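Local coordinates for neutral ceramidase (Pseudomonas aeruginosa, PDB 2ZWS), which hydrolyses the N-acyl linkage of ceramides to give sphingosine and free fatty acid, and also catalyses the reverse synthesis, using a bound zinc ion, at residues A[3-8]-A[45-50]. Residues are numbered along the deposited sequence; the frame is centred on the assembly and turned at random.
Sequences LPYRFG and FVIEEA
The guanidinium of Arg6 takes the carboxylate of Glu48 at its edge, with a water also near its plane, while the backbone of Glu49 and Ala50 lies obliquely to it. In this salt bridge Arg6 NE reaches Glu48 OE1 at 2.7 Å, nearly along the carboxylate C-O axis, and Arg6 NH2 meets the same Glu48 OE1 at 3.0 Å from above the carboxylate plane. The two planes are 75° apart. OE1 also bonds a glycerol, probably from the crystallisation liquor, and OE2 forms a salt bridge with Arg55. A bend at chi3 (-70°) swings the long arginine chain back over the neighbouring strand, where the water links NH2 to Ala50 O.

On the other face of the sheet, the Tyr5 ring has the carbonyl oxygen of Glu48 at its edge, in plane, and Tyr5 CD2 lies 4.2 Å from Ile47 CG2; its hydroxyl bonds to Gly293 O. Phe7 shares this face but leads away from Ile47 to meet Phe187 edge-to-face, an aromatic contact suited to a buried place.

Between the two faces, the backbones of 5-13 and 41-49 run antiparallel. Arg6 and Glu48 form a hydrogen-bonded pair, Arg6 N to Glu48 O at 2.9 Å and Glu48 N to Arg6 O at 2.8 Å, as do Gly8, which sets no side chain against its partner, and Val46. Beta-branched Val46 and Ile47 suit the extended backbone. Past the strand end, Ala50 N donates to Pro4 O (3.0 Å), which proline, lacking an N-H, can still accept.

The pairing belongs to a large mixed sheet within the N-terminal ceramidase family region, with strands 142-152 and 55-61 extending it. The Tyr5 face is mostly apolar, with Glu49 at the strand end bonded to Ser52; the opposite face sets Val46 beside the ion pair, where Glu48, between two arginines, probably stays ionised and ties neighbouring strands together through charge.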
loop_
_atom_site.group_PDB
_atom_site.type_symbol
_atom_site.label_atom_id
_atom_site.label_comp_id
_atom_site.label_asym_id
_atom_site.label_seq_id
_atom_site.Cartn_x
_atom_site.Cartn_y
_atom_site.Cartn_z
ATOM N N LEU A 3 20.601 -0.601 -26.294
ATOM C CA LEU A 3 20.060 -0.091 -25.023
ATOM C C LEU A 3 20.533 -0.861 -23.789
ATOM O O LEU A 3 20.677 -2.084 -23.833
ATOM C CB LEU A 3 18.536 -0.013 -25.098
ATOM C CG LEU A 3 18.039 1.055 -26.080
ATOM C CD1 LEU A 3 16.613 0.784 -26.518
ATOM C CD2 LEU A 3 18.160 2.452 -25.501
ATOM N N PRO A 4 20.803 -0.127 -22.686
ATOM C CA PRO A 4 21.456 -0.727 -21.513
ATOM C C PRO A 4 20.586 -1.693 -20.690
ATOM O O PRO A 4 21.119 -2.597 -20.032
ATOM C CB PRO A 4 21.848 0.487 -20.662
ATOM C CG PRO A 4 20.937 1.587 -21.090
ATOM C CD PRO A 4 20.576 1.322 -22.529
ATOM N N TYR A 5 19.272 -1.499 -20.732
ATOM C CA TYR A 5 18.356 -2.283 -19.900
ATOM C C TYR A 5 17.197 -2.786 -20.723
ATOM O O TYR A 5 16.951 -2.298 -21.836
ATOM C CB TYR A 5 17.816 -1.431 -18.732
ATOM C CG TYR A 5 18.889 -0.920 -17.809
ATOM C CD1 TYR A 5 19.252 0.418 -17.812
ATOM C CD2 TYR A 5 19.558 -1.782 -16.932
ATOM C CE1 TYR A 5 20.250 0.906 -16.967
ATOM C CE2 TYR A 5 20.567 -1.312 -16.101
ATOM C CZ TYR A 5 20.902 0.033 -16.118
ATOM O OH TYR A 5 21.885 0.504 -15.279
ATOM N N ARG A 6 16.495 -3.769 -20.178
ATOM C CA ARG A 6 15.136 -4.040 -20.607
ATOM C C ARG A 6 14.269 -3.791 -19.393
ATOM O O ARG A 6 14.708 -4.013 -18.253
ATOM C CB ARG A 6 14.989 -5.478 -21.076
ATOM C CG ARG A 6 15.746 -5.767 -22.363
ATOM C CD ARG A 6 15.652 -7.253 -22.693
ATOM N NE ARG A 6 16.412 -8.093 -21.759
ATOM C CZ ARG A 6 17.684 -8.448 -21.929
ATOM N NH1 ARG A 6 18.366 -8.036 -22.999
ATOM N NH2 ARG A 6 18.281 -9.209 -21.019
ATOM N N PHE A 7 13.049 -3.327 -19.600
ATOM C CA PHE A 7 12.114 -3.254 -18.446
ATOM C C PHE A 7 10.742 -3.759 -18.849
ATOM O O PHE A 7 10.421 -3.784 -20.052
ATOM C CB PHE A 7 12.015 -1.842 -17.848
ATOM C CG PHE A 7 11.589 -0.789 -18.816
ATOM C CD1 PHE A 7 10.243 -0.642 -19.172
ATOM C CD2 PHE A 7 12.540 0.072 -19.381
ATOM C CE1 PHE A 7 9.860 0.348 -20.088
ATOM C CE2 PHE A 7 12.154 1.050 -20.296
ATOM C CZ PHE A 7 10.824 1.168 -20.657
ATOM N N GLY A 8 9.953 -4.176 -17.859
ATOM C CA GLY A 8 8.590 -4.599 -18.118
ATOM C C GLY A 8 7.710 -4.016 -17.052
ATOM O O GLY A 8 8.097 -4.012 -15.871
ATOM N N PHE A 45 7.533 -3.683 -11.647
ATOM C CA PHE A 45 8.558 -3.103 -12.526
ATOM C C PHE A 45 9.680 -4.112 -12.564
ATOM O O PHE A 45 10.409 -4.285 -11.586
ATOM C CB PHE A 45 9.076 -1.777 -11.953
ATOM C CG PHE A 45 8.008 -0.734 -11.822
ATOM C CD1 PHE A 45 7.069 -0.803 -10.781
ATOM C CD2 PHE A 45 7.896 0.293 -12.769
ATOM C CE1 PHE A 45 6.069 0.163 -10.662
ATOM C CE2 PHE A 45 6.884 1.271 -12.651
ATOM C CZ PHE A 45 5.986 1.204 -11.598
ATOM N N VAL A 46 9.773 -4.803 -13.691
ATOM C CA VAL A 46 10.859 -5.760 -13.901
ATOM C C VAL A 46 11.974 -5.037 -14.619
ATOM O O VAL A 46 11.700 -4.367 -15.621
ATOM C CB VAL A 46 10.379 -6.963 -14.797
ATOM C CG1 VAL A 46 11.535 -7.886 -15.082
ATOM C CG2 VAL A 46 9.289 -7.732 -14.085
ATOM N N ILE A 47 13.208 -5.165 -14.124
ATOM C CA ILE A 47 14.352 -4.528 -14.778
ATOM C C ILE A 47 15.411 -5.571 -15.041
ATOM O O ILE A 47 15.735 -6.361 -14.166
ATOM C CB ILE A 47 14.971 -3.416 -13.890
ATOM C CG1 ILE A 47 13.899 -2.413 -13.450
ATOM C CG2 ILE A 47 16.127 -2.707 -14.627
ATOM C CD1 ILE A 47 14.387 -1.484 -12.349
ATOM N N GLU A 48 15.956 -5.576 -16.247
ATOM C CA GLU A 48 17.003 -6.533 -16.592
ATOM C C GLU A 48 18.180 -5.798 -17.176
ATOM O O GLU A 48 18.017 -4.852 -17.950
ATOM C CB GLU A 48 16.555 -7.491 -17.684
ATOM C CG GLU A 48 15.385 -8.345 -17.412
ATOM C CD GLU A 48 15.375 -9.573 -18.322
ATOM O OE1 GLU A 48 15.643 -9.454 -19.555
ATOM O OE2 GLU A 48 15.088 -10.666 -17.801
ATOM N N GLU A 49 19.371 -6.249 -16.826
ATOM C CA GLU A 49 20.568 -5.653 -17.379
ATOM C C GLU A 49 20.773 -6.343 -18.718
ATOM O O GLU A 49 20.755 -7.563 -18.798
ATOM C CB GLU A 49 21.739 -5.904 -16.428
ATOM C CG GLU A 49 22.824 -4.845 -16.463
ATOM C CD GLU A 49 24.056 -5.264 -15.681
ATOM O OE1 GLU A 49 23.942 -6.034 -14.669
ATOM O OE2 GLU A 49 25.152 -4.814 -16.090
ATOM N N ALA A 50 20.932 -5.582 -19.791
ATOM C CA ALA A 50 21.178 -6.231 -21.069
ATOM C C ALA A 50 22.523 -7.017 -21.029
ATOM O O ALA A 50 22.735 -7.908 -21.822
ATOM C CB ALA A 50 21.134 -5.208 -22.212
HETATM O O HOH W 1 20.775 -10.176 -21.530
#